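Local atomic coordinates of endoglucanase (Thermotoga maritima, PDB entry 1VHO), a protein that is probably a metal-dependent aminopeptidase of the M42 family, thought to bind two divalent metal cations per subunit, despite its endoglucanase name. Residues E110-A118 with I136-E144; E70-V78 with V147-I155. All blocks are in the same frame, centred on the assembly; numbering follows the deposited sequence.

Contact 1 of 2, residues E110-A118 with I136-E144; sequences ERGVIGMLA and IFVDLSLCE
Asp-139 OD2 accepts the backbone N-H of Ala-118 at 2.8 Å along an almost straight N-H...O line (177°), although the donor stands well above the carboxylate plane. This bond joins the loop that follows strand 108-113 to strand 137-139; these are the two outermost strands of the six-stranded antiparallel sheet, and their meeting is consistent with a sheet curling toward a barrel, as in the small second domain of M42 peptidases. OD1 serves its own segment, taking Ser-141 N in an Asx turn and Ser-141 OG; Gln-81 NE2, from outside both segments, is a further donor. With CG anti to the backbone N (chi1 -173°), the carboxylate reaches across to Ala-118. An asparagine in its place would probably leave at least one of these donors without an acceptor. Gly-115 N, in the type II turn Val-113 to Met-116, reaches across to Phe-137 O at 2.8 Å, and water 1 links Val-113 O, Met-116 O and Asp-139 N. Farther along, Glu-144 N meets the syn side of Glu-110 OE1 at 3.0 Å. In the packing, Gly-115 CA lies over one face of the Phe-137 ring, 3.8 Å from its centroid, a CH-pi contact; at the ring edge, Leu-117 CD2 approaches Phe-137 CE1 to 3.8 Å.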
ATOM      1  N   GLU A 110      21.284   3.020 -10.163  1.00 20.24           N
ATOM      2  CA  GLU A 110      21.921   4.333 -10.288  1.00 20.33           C
ATOM      3  C   GLU A 110      21.038   5.312  -9.499  1.00 19.23           C
ATOM      4  O   GLU A 110      19.792   5.162  -9.509  1.00 19.06           O
ATOM      5  CB  GLU A 110      21.949   4.803 -11.756  1.00 21.94           C
ATOM      6  CG  GLU A 110      22.776   3.891 -12.662  1.00 28.43           C
ATOM      7  CD  GLU A 110      24.231   4.310 -12.707  1.00 34.25           C
ATOM      8  OE1 GLU A 110      24.621   5.288 -12.015  1.00 34.11           O
ATOM      9  OE2 GLU A 110      25.001   3.657 -13.435  1.00 36.99           O
ATOM     10  N   ARG A 111      21.602   6.244  -8.787  1.00 17.96           N
ATOM     11  CA  ARG A 111      20.871   7.206  -7.987  1.00 18.58           C
ATOM     12  C   ARG A 111      20.980   8.620  -8.518  1.00 20.31           C
ATOM     13  O   ARG A 111      22.084   9.026  -8.927  1.00 20.24           O
ATOM     14  CB  ARG A 111      21.459   7.162  -6.553  1.00 21.21           C
ATOM     15  CG  ARG A 111      21.009   5.831  -5.904  1.00 20.75           C
ATOM     16  CD  ARG A 111      21.662   5.661  -4.531  1.00 24.87           C
ATOM     17  NE  ARG A 111      21.217   4.347  -4.026  1.00 29.39           N
ATOM     18  CZ  ARG A 111      21.794   3.204  -4.371  1.00 31.72           C
ATOM     19  NH1 ARG A 111      21.294   2.084  -3.875  1.00 31.82           N
ATOM     20  NH2 ARG A 111      22.872   3.166  -5.163  1.00 33.41           N
ATOM     21  N   GLY A 112      19.887   9.354  -8.519  1.00 19.34           N
ATOM     22  CA  GLY A 112      19.993  10.727  -9.034  1.00 18.13           C
ATOM     23  C   GLY A 112      18.859  11.543  -8.474  1.00 17.76           C
ATOM     24  O   GLY A 112      18.075  11.052  -7.659  1.00 18.57           O
ATOM     25  N   VAL A 113      18.809  12.799  -8.909  1.00 16.03           N
ATOM     26  CA  VAL A 113      17.805  13.730  -8.450  1.00 16.26           C
ATOM     27  C   VAL A 113      17.051  14.310  -9.639  1.00 17.56           C
ATOM     28  O   VAL A 113      17.689  14.807 -10.580  1.00 14.61           O
ATOM     29  CB  VAL A 113      18.510  14.901  -7.711  1.00 19.95           C
ATOM     30  CG1 VAL A 113      17.503  15.951  -7.250  1.00 21.15           C
ATOM     31  CG2 VAL A 113      19.316  14.374  -6.524  1.00 22.85           C
ATOM     32  N   ILE A 114      15.725  14.155  -9.604  1.00 16.71           N
ATOM     33  CA  ILE A 114      14.886  14.661 -10.687  1.00 16.82           C
ATOM     34  C   ILE A 114      15.059  16.167 -10.861  1.00 18.04           C
ATOM     35  O   ILE A 114      15.117  16.963  -9.894  1.00 17.20           O
ATOM     36  CB  ILE A 114      13.398  14.355 -10.412  1.00 19.23           C
ATOM     37  CG1 ILE A 114      13.145  12.839 -10.554  1.00 18.66           C
ATOM     38  CG2 ILE A 114      12.500  15.142 -11.368  1.00 19.62           C
ATOM     39  CD1 ILE A 114      11.766  12.456 -10.078  1.00 21.17           C
ATOM     40  N   GLY A 115      15.335  16.579 -12.101  1.00 18.45           N
ATOM     41  CA  GLY A 115      15.492  17.950 -12.472  1.00 19.14           C
ATOM     42  C   GLY A 115      16.800  18.617 -12.115  1.00 20.57           C
ATOM     43  O   GLY A 115      16.994  19.793 -12.434  1.00 18.96           O
HETATM   44  N   MSE A 116      17.755  17.902 -11.491  1.00 17.68           N
HETATM   45  CA  MSE A 116      18.996  18.488 -11.131  1.00 18.06           C
HETATM   46  C   MSE A 116      19.976  18.514 -12.306  1.00 17.04           C
HETATM   47  O   MSE A 116      20.263  17.479 -12.861  1.00 17.75           O
HETATM   48  CB  MSE A 116      19.689  17.703  -9.970  1.00 17.20           C
HETATM   49  CG  MSE A 116      20.959  18.480  -9.502  1.00 21.93           C
HETATM   50 SE   MSE A 116      21.633  17.460  -7.944  1.00 43.80          SE
HETATM   51  CE  MSE A 116      22.565  16.122  -8.801  1.00 28.59           C
ATOM     52  N   LEU A 117      20.583  19.662 -12.581  1.00 18.50           N
ATOM     53  CA  LEU A 117      21.578  19.723 -13.648  1.00 18.53           C
ATOM     54  C   LEU A 117      22.980  19.586 -13.043  1.00 19.27           C
ATOM     55  O   LEU A 117      23.220  20.099 -11.945  1.00 18.35           O
ATOM     56  CB  LEU A 117      21.574  21.144 -14.310  1.00 17.60           C
ATOM     57  CG  LEU A 117      20.247  21.489 -15.026  1.00 20.73           C
ATOM     58  CD1 LEU A 117      20.232  22.941 -15.493  1.00 23.36           C
ATOM     59  CD2 LEU A 117      20.026  20.515 -16.161  1.00 22.28           C
ATOM     60  N   ALA A 118      23.877  18.963 -13.781  1.00 17.15           N
ATOM     61  CA  ALA A 118      25.282  18.899 -13.355  1.00 16.43           C
ATOM     62  C   ALA A 118      25.830  20.341 -13.430  1.00 16.79           C
ATOM     63  O   ALA A 118      25.312  21.144 -14.228  1.00 15.87           O
ATOM     64  CB  ALA A 118      26.083  18.095 -14.389  1.00 17.61           C
ATOM     65  N   ILE A 136       9.995  15.575 -16.698  1.00 32.09           N
ATOM     66  CA  ILE A 136      10.666  14.908 -15.567  1.00 28.28           C
ATOM     67  C   ILE A 136      11.972  14.358 -16.153  1.00 24.80           C
ATOM     68  O   ILE A 136      11.887  13.546 -17.052  1.00 22.99           O
ATOM     69  CB  ILE A 136       9.853  13.685 -15.098  1.00 30.28           C
ATOM     70  CG1 ILE A 136       8.413  14.119 -14.796  1.00 31.02           C
ATOM     71  CG2 ILE A 136      10.488  13.033 -13.866  1.00 25.04           C
ATOM     72  CD1 ILE A 136       8.343  15.297 -13.877  1.00 33.46           C
ATOM     73  N   PHE A 137      13.121  14.808 -15.668  1.00 22.29           N
ATOM     74  CA  PHE A 137      14.348  14.293 -16.262  1.00 20.29           C
ATOM     75  C   PHE A 137      15.464  14.122 -15.242  1.00 17.96           C
ATOM     76  O   PHE A 137      15.384  14.630 -14.134  1.00 19.74           O
ATOM     77  CB  PHE A 137      14.870  15.300 -17.340  1.00 19.10           C
ATOM     78  CG  PHE A 137      15.400  16.582 -16.813  1.00 20.57           C
ATOM     79  CD1 PHE A 137      16.761  16.758 -16.565  1.00 21.80           C
ATOM     80  CD2 PHE A 137      14.555  17.648 -16.510  1.00 21.13           C
ATOM     81  CE1 PHE A 137      17.241  17.941 -16.052  1.00 22.29           C
ATOM     82  CE2 PHE A 137      15.017  18.845 -16.001  1.00 21.38           C
ATOM     83  CZ  PHE A 137      16.389  18.990 -15.759  1.00 21.32           C
ATOM     84  N   VAL A 138      16.507  13.422 -15.669  1.00 18.68           N
ATOM     85  CA  VAL A 138      17.718  13.286 -14.856  1.00 16.57           C
ATOM     86  C   VAL A 138      18.876  13.605 -15.810  1.00 19.33           C
ATOM     87  O   VAL A 138      18.688  13.390 -17.033  1.00 19.14           O
ATOM     88  CB  VAL A 138      17.918  11.962 -14.154  1.00 19.94           C
ATOM     89  CG1 VAL A 138      16.844  11.833 -13.048  1.00 16.31           C
ATOM     90  CG2 VAL A 138      17.926  10.749 -15.066  1.00 19.25           C
ATOM     91  N   ASP A 139      19.915  14.223 -15.295  1.00 17.46           N
ATOM     92  CA  ASP A 139      21.102  14.600 -16.072  1.00 17.50           C
ATOM     93  C   ASP A 139      22.052  13.402 -16.069  1.00 19.75           C
ATOM     94  O   ASP A 139      22.645  13.076 -15.031  1.00 18.21           O
ATOM     95  CB  ASP A 139      21.735  15.853 -15.453  1.00 18.62           C
ATOM     96  CG  ASP A 139      22.885  16.451 -16.263  1.00 19.03           C
ATOM     97  OD1 ASP A 139      23.599  15.689 -16.942  1.00 17.89           O
ATOM     98  OD2 ASP A 139      23.072  17.677 -16.136  1.00 18.58           O
ATOM     99  N   LEU A 140      22.158  12.720 -17.188  1.00 19.25           N
ATOM    100  CA  LEU A 140      22.981  11.531 -17.389  1.00 23.04           C
ATOM    101  C   LEU A 140      24.456  11.701 -17.173  1.00 26.10           C
ATOM    102  O   LEU A 140      25.160  10.728 -16.840  1.00 24.79           O
ATOM    103  CB  LEU A 140      22.751  10.969 -18.792  1.00 28.70           C
ATOM    104  CG  LEU A 140      21.695   9.889 -19.001  1.00 35.45           C
ATOM    105  CD1 LEU A 140      20.629   9.864 -17.920  1.00 36.10           C
ATOM    106  CD2 LEU A 140      21.067  10.059 -20.380  1.00 35.64           C
ATOM    107  N   SER A 141      24.983  12.936 -17.245  1.00 25.27           N
ATOM    108  CA  SER A 141      26.402  13.145 -17.022  1.00 26.71           C
ATOM    109  C   SER A 141      26.735  12.910 -15.556  1.00 28.99           C
ATOM    110  O   SER A 141      27.921  12.855 -15.212  1.00 31.76           O
ATOM    111  CB  SER A 141      26.820  14.552 -17.480  1.00 22.10           C
ATOM    112  OG  SER A 141      26.265  15.493 -16.608  1.00 24.44           O
ATOM    113  N   LEU A 142      25.743  12.851 -14.672  1.00 28.43           N
ATOM    114  CA  LEU A 142      25.905  12.593 -13.266  1.00 28.49           C
ATOM    115  C   LEU A 142      25.867  11.099 -12.934  1.00 31.43           C
ATOM    116  O   LEU A 142      26.134  10.753 -11.778  1.00 32.22           O
ATOM    117  CB  LEU A 142      24.831  13.295 -12.423  1.00 25.27           C
ATOM    118  CG  LEU A 142      24.913  14.833 -12.436  1.00 25.02           C
ATOM    119  CD1 LEU A 142      23.737  15.483 -11.762  1.00 22.96           C
ATOM    120  CD2 LEU A 142      26.216  15.333 -11.825  1.00 28.77           C
ATOM    121  N   CYS A 143      25.535  10.216 -13.859  1.00 33.49           N
ATOM    122  CA  CYS A 143      25.493   8.802 -13.509  1.00 38.15           C
ATOM    123  C   CYS A 143      26.847   8.116 -13.675  1.00 39.46           C
ATOM    124  O   CYS A 143      27.665   8.498 -14.488  1.00 37.87           O
ATOM    125  CB  CYS A 143      24.482   7.977 -14.300  1.00 42.19           C
ATOM    126  SG  CYS A 143      22.966   8.744 -14.746  1.00 38.31           S
ATOM    127  N   GLU A 144      26.925   6.979 -12.974  1.00 41.44           N
ATOM    128  CA  GLU A 144      28.162   6.195 -13.014  1.00 45.21           C
ATOM    129  C   GLU A 144      28.369   5.615 -14.400  1.00 45.80           C
ATOM    130  O   GLU A 144      29.447   5.747 -14.987  1.00 47.86           O
ATOM    131  CB  GLU A 144      28.106   5.107 -11.942  1.00 47.96           C
ATOM    132  CG  GLU A 144      27.988   5.712 -10.534  1.00 53.52           C
ATOM    133  CD  GLU A 144      29.176   6.615 -10.237  1.00 57.05           C
ATOM    134  OE1 GLU A 144      28.943   7.790  -9.870  1.00 60.49           O
ATOM    135  OE2 GLU A 144      30.323   6.155 -10.402  1.00 57.48           O
TER
HETATM  136  O   HOH W   1      19.667  14.841 -12.465  1.00 18.16           O
HETATM  137  O   HOH W   2      24.328  20.176 -16.643  1.00 20.79           O

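Contact 2 of 2, residues E70-V78 with V147-I155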
ATOM      1  N   GLU A  70       3.757   0.811  -5.640  1.00 16.14           N
ATOM      2  CA  GLU A  70       4.184   2.171  -5.361  1.00 16.04           C
ATOM      3  C   GLU A  70       4.410   2.880  -6.700  1.00 17.14           C
ATOM      4  O   GLU A  70       4.519   2.225  -7.745  1.00 17.45           O
ATOM      5  CB  GLU A  70       5.498   2.256  -4.567  1.00 12.17           C
ATOM      6  CG  GLU A  70       6.703   1.629  -5.358  1.00 13.86           C
ATOM      7  CD  GLU A  70       7.848   1.398  -4.363  1.00 15.89           C
ATOM      8  OE1 GLU A  70       8.634   2.346  -4.103  1.00 15.19           O
ATOM      9  OE2 GLU A  70       7.972   0.296  -3.808  1.00 13.82           O
ATOM     10  N   ILE A  71       4.581   4.175  -6.649  1.00 17.44           N
ATOM     11  CA  ILE A  71       4.808   4.903  -7.898  1.00 20.07           C
ATOM     12  C   ILE A  71       6.197   4.572  -8.432  1.00 19.25           C
ATOM     13  O   ILE A  71       7.165   4.212  -7.748  1.00 16.41           O
ATOM     14  CB  ILE A  71       4.626   6.408  -7.723  1.00 26.88           C
ATOM     15  CG1 ILE A  71       5.706   6.999  -6.847  1.00 26.96           C
ATOM     16  CG2 ILE A  71       3.225   6.711  -7.159  1.00 26.97           C
ATOM     17  CD1 ILE A  71       6.558   8.010  -7.614  1.00 33.09           C
ATOM     18  N   GLY A  72       6.258   4.674  -9.760  1.00 16.67           N
ATOM     19  CA  GLY A  72       7.516   4.406 -10.441  1.00 19.16           C
ATOM     20  C   GLY A  72       7.515   5.218 -11.761  1.00 19.14           C
ATOM     21  O   GLY A  72       6.482   5.808 -12.153  1.00 20.20           O
ATOM     22  N   PHE A  73       8.670   5.242 -12.364  1.00 17.03           N
ATOM     23  CA  PHE A  73       8.872   5.945 -13.642  1.00 16.19           C
ATOM     24  C   PHE A  73       9.679   5.037 -14.572  1.00 17.22           C
ATOM     25  O   PHE A  73      10.448   4.179 -14.132  1.00 16.97           O
ATOM     26  CB  PHE A  73       9.744   7.225 -13.444  1.00 15.82           C
ATOM     27  CG  PHE A  73       9.226   8.187 -12.430  1.00 19.20           C
ATOM     28  CD1 PHE A  73       8.355   9.194 -12.764  1.00 22.26           C
ATOM     29  CD2 PHE A  73       9.646   8.079 -11.101  1.00 21.70           C
ATOM     30  CE1 PHE A  73       7.869  10.089 -11.804  1.00 27.31           C
ATOM     31  CE2 PHE A  73       9.138   8.943 -10.141  1.00 26.58           C
ATOM     32  CZ  PHE A  73       8.275   9.969 -10.482  1.00 25.02           C
ATOM     33  N   VAL A  74       9.493   5.246 -15.873  1.00 15.42           N
ATOM     34  CA  VAL A  74      10.284   4.505 -16.848  1.00 15.16           C
ATOM     35  C   VAL A  74      11.072   5.508 -17.687  1.00 16.78           C
ATOM     36  O   VAL A  74      10.544   6.610 -17.940  1.00 18.73           O
ATOM     37  CB  VAL A  74       9.360   3.634 -17.760  1.00 18.43           C
ATOM     38  CG1 VAL A  74       8.323   4.487 -18.476  1.00 17.77           C
ATOM     39  CG2 VAL A  74      10.234   2.858 -18.732  1.00 16.06           C
ATOM     40  N   VAL A  75      12.293   5.193 -18.060  1.00 16.68           N
ATOM     41  CA  VAL A  75      13.067   6.115 -18.906  1.00 18.08           C
ATOM     42  C   VAL A  75      12.398   5.991 -20.310  1.00 19.05           C
ATOM     43  O   VAL A  75      12.336   4.865 -20.819  1.00 20.57           O
ATOM     44  CB  VAL A  75      14.534   5.713 -18.989  1.00 20.77           C
ATOM     45  CG1 VAL A  75      15.279   6.533 -20.028  1.00 19.63           C
ATOM     46  CG2 VAL A  75      15.186   5.921 -17.592  1.00 22.09           C
ATOM     47  N   SER A  76      11.835   7.068 -20.799  1.00 21.43           N
ATOM     48  CA  SER A  76      11.157   6.961 -22.102  1.00 24.24           C
ATOM     49  C   SER A  76      12.011   7.495 -23.234  1.00 27.74           C
ATOM     50  O   SER A  76      11.763   7.166 -24.391  1.00 26.01           O
ATOM     51  CB  SER A  76       9.856   7.775 -22.029  1.00 23.89           C
ATOM     52  OG  SER A  76      10.189   9.085 -21.620  1.00 27.56           O
ATOM     53  N   LYS A  77      13.013   8.302 -22.913  1.00 27.19           N
ATOM     54  CA  LYS A  77      13.829   8.902 -23.961  1.00 32.41           C
ATOM     55  C   LYS A  77      15.180   9.320 -23.425  1.00 33.43           C
ATOM     56  O   LYS A  77      15.262   9.800 -22.284  1.00 30.65           O
ATOM     57  CB  LYS A  77      13.045  10.145 -24.435  1.00 35.41           C
ATOM     58  CG  LYS A  77      13.702  10.984 -25.496  1.00 43.81           C
ATOM     59  CD  LYS A  77      12.738  12.041 -26.053  1.00 45.08           C
ATOM     60  CE  LYS A  77      12.321  13.006 -24.958  1.00 49.98           C
ATOM     61  NZ  LYS A  77      11.895  14.336 -25.480  1.00 50.85           N
ATOM     62  N   VAL A  78      16.213   9.025 -24.207  1.00 34.63           N
ATOM     63  CA  VAL A  78      17.565   9.426 -23.825  1.00 38.67           C
ATOM     64  C   VAL A  78      18.083  10.377 -24.912  1.00 40.90           C
ATOM     65  O   VAL A  78      18.374   9.890 -26.000  1.00 41.38           O
ATOM     66  CB  VAL A  78      18.505   8.246 -23.622  1.00 39.29           C
ATOM     67  CG1 VAL A  78      19.969   8.689 -23.582  1.00 44.13           C
ATOM     68  CG2 VAL A  78      18.170   7.501 -22.333  1.00 41.41           C
ATOM     69  N   VAL A 147      22.163   4.384 -18.488  1.00 39.20           N
ATOM     70  CA  VAL A 147      20.761   4.344 -18.142  1.00 36.51           C
ATOM     71  C   VAL A 147      20.146   4.117 -19.535  1.00 35.96           C
ATOM     72  O   VAL A 147      20.801   4.608 -20.493  1.00 36.40           O
ATOM     73  CB  VAL A 147      20.248   5.553 -17.406  1.00 38.51           C
ATOM     74  CG1 VAL A 147      18.767   5.813 -17.649  1.00 39.67           C
ATOM     75  CG2 VAL A 147      20.447   5.424 -15.886  1.00 37.58           C
ATOM     76  N   ARG A 148      19.150   3.280 -19.699  1.00 32.12           N
ATOM     77  CA  ARG A 148      18.602   3.049 -21.035  1.00 30.92           C
ATOM     78  C   ARG A 148      17.088   3.204 -21.043  1.00 28.45           C
ATOM     79  O   ARG A 148      16.416   3.068 -20.027  1.00 24.58           O
ATOM     80  CB  ARG A 148      18.865   1.611 -21.504  1.00 34.57           C
ATOM     81  CG  ARG A 148      20.294   1.204 -21.775  1.00 38.81           C
ATOM     82  CD  ARG A 148      20.563  -0.170 -21.185  1.00 44.93           C
ATOM     83  NE  ARG A 148      19.689  -1.231 -21.658  1.00 48.12           N
ATOM     84  CZ  ARG A 148      19.048  -2.118 -20.909  1.00 48.95           C
ATOM     85  NH1 ARG A 148      19.129  -2.115 -19.584  1.00 44.46           N
ATOM     86  NH2 ARG A 148      18.294  -3.064 -21.470  1.00 50.79           N
ATOM     87  N   VAL A 149      16.570   3.373 -22.266  1.00 25.12           N
ATOM     88  CA  VAL A 149      15.130   3.459 -22.435  1.00 25.16           C
ATOM     89  C   VAL A 149      14.572   2.168 -21.837  1.00 22.89           C
ATOM     90  O   VAL A 149      15.164   1.124 -22.094  1.00 23.82           O
ATOM     91  CB  VAL A 149      14.763   3.629 -23.920  1.00 26.65           C
ATOM     92  CG1 VAL A 149      13.296   3.313 -24.166  1.00 28.32           C
ATOM     93  CG2 VAL A 149      15.029   5.097 -24.328  1.00 24.73           C
ATOM     94  N   GLY A 150      13.517   2.239 -21.014  1.00 20.63           N
ATOM     95  CA  GLY A 150      13.007   0.989 -20.434  1.00 19.03           C
ATOM     96  C   GLY A 150      13.459   0.778 -18.984  1.00 18.97           C
ATOM     97  O   GLY A 150      12.828  -0.037 -18.285  1.00 16.30           O
ATOM     98  N   ASP A 151      14.457   1.527 -18.525  1.00 17.52           N
ATOM     99  CA  ASP A 151      14.918   1.348 -17.130  1.00 19.26           C
ATOM    100  C   ASP A 151      13.830   1.925 -16.211  1.00 17.70           C
ATOM    101  O   ASP A 151      13.206   2.916 -16.562  1.00 15.72           O
ATOM    102  CB  ASP A 151      16.278   2.011 -16.909  1.00 19.75           C
ATOM    103  CG  ASP A 151      17.413   1.129 -17.490  1.00 18.11           C
ATOM    104  OD1 ASP A 151      17.222  -0.067 -17.743  1.00 20.25           O
ATOM    105  OD2 ASP A 151      18.485   1.670 -17.708  1.00 18.97           O
ATOM    106  N   ILE A 152      13.672   1.307 -15.037  1.00 16.61           N
ATOM    107  CA  ILE A 152      12.595   1.738 -14.122  1.00 14.83           C
ATOM    108  C   ILE A 152      13.190   2.438 -12.893  1.00 16.26           C
ATOM    109  O   ILE A 152      14.144   1.960 -12.320  1.00 16.38           O
ATOM    110  CB  ILE A 152      11.816   0.507 -13.667  1.00 15.52           C
ATOM    111  CG1 ILE A 152      11.057  -0.165 -14.865  1.00 16.43           C
ATOM    112  CG2 ILE A 152      10.812   0.835 -12.546  1.00 14.69           C
ATOM    113  CD1 ILE A 152      10.023   0.745 -15.483  1.00 16.27           C
ATOM    114  N   ALA A 153      12.559   3.528 -12.489  1.00 17.71           N
ATOM    115  CA  ALA A 153      13.017   4.278 -11.317  1.00 16.22           C
ATOM    116  C   ALA A 153      11.927   4.305 -10.253  1.00 16.57           C
ATOM    117  O   ALA A 153      10.755   4.214 -10.586  1.00 16.20           O
ATOM    118  CB  ALA A 153      13.254   5.749 -11.742  1.00 16.59           C
ATOM    119  N   VAL A 154      12.334   4.336  -8.975  1.00 14.01           N
ATOM    120  CA  VAL A 154      11.362   4.495  -7.905  1.00 14.53           C
ATOM    121  C   VAL A 154      11.932   5.621  -7.013  1.00 15.92           C
ATOM    122  O   VAL A 154      13.082   6.025  -7.197  1.00 14.31           O
ATOM    123  CB  VAL A 154      11.167   3.222  -7.069  1.00 16.38           C
ATOM    124  CG1 VAL A 154      10.523   2.102  -7.938  1.00 17.18           C
ATOM    125  CG2 VAL A 154      12.528   2.752  -6.557  1.00 15.40           C
ATOM    126  N   ILE A 155      11.165   6.065  -6.041  1.00 15.07           N
ATOM    127  CA  ILE A 155      11.652   7.085  -5.103  1.00 14.97           C
ATOM    128  C   ILE A 155      12.754   6.486  -4.244  1.00 14.96           C
ATOM    129  O   ILE A 155      12.700   5.347  -3.770  1.00 14.11           O
ATOM    130  CB  ILE A 155      10.459   7.498  -4.192  1.00 15.15           C
ATOM    131  CG1 ILE A 155       9.479   8.323  -5.012  1.00 18.19           C
ATOM    132  CG2 ILE A 155      10.948   8.288  -2.976  1.00 15.92           C
ATOM    133  CD1 ILE A 155      10.042   9.601  -5.522  1.00 25.07           C
TER
HETATM  134  O   HOH W   3       8.382   4.829  -5.461  1.00 15.75           O
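Val-75 uses its two methyls on different partners. Val-75 CG1, anti to the backbone N (chi1 171°), lies 3.6 Å from Arg-148 O, while Val-75 CG2 turns beside the N and meets Val-147 CG1 at 3.6 Å, the two side chains set obliquely. Val-74 lies on the face it shares with Ile-152, opposite that of Phe-73 and Ala-153, and Val-74 CB takes Ile-152 CD1 at 3.7 Å. The Ile-152 chain bends at chi2 (-62°), which brings that methyl back over the adjacent strand. On the other face Phe-73 CB stands 4.2 Å from Ala-153 CB, and farther on Ile-71 CD1 meets Ile-155 CG1 at 3.9 Å. Here strands 73-79 and 152-155 run antiparallel: Phe-73 and Ala-153 form a hydrogen-bonded pair, Val-74 and Ile-152 the non-hydrogen-bonded pair beside it. The type II turn Arg-148 to Asp-151 then clasps Val-75, Gly-150 N giving to Val-75 O and Asp-151 O taking from Val-75 N. Water 3 bridges Glu-70 OE1, Ile-71 O and Ile-155 N. The side chains of Glu-70 and the predicted metal ligand Asp-172 are about 6 Å apart at their nearest atoms. Glu-70 also pairs with Lys-169 and Arg-174 and accepts from Gly-19 N, so its buried carboxylate is probably held ionised.

How the contacts relate
Both contacts belong to the same six-stranded antiparallel sheet, but at different depths. Contact 2 joins strands 73-79 and 152-155, neighbours in its interior, and half of its 18 touching residues are buried; contact 1 brings the ends of the two outermost strands, and the loops after them, together, with 4 of 15 buried. Their buried areas are nearly equal, 656 and 654 Å². Contact 2 rests on a short antiparallel pairing continued by a turn, and aliphatic packing; contact 1 has one backbone-to-backbone bond, its other two cross-segment hydrogen bonds ending on carboxylates. Both use bridging water. Only contact 2 extends toward the predicted metal site. They touch at Leu-140 CD2 and Val-78 CG1, 3.7 Å apart, and again at Glu-110 CG and Val-147 CG2.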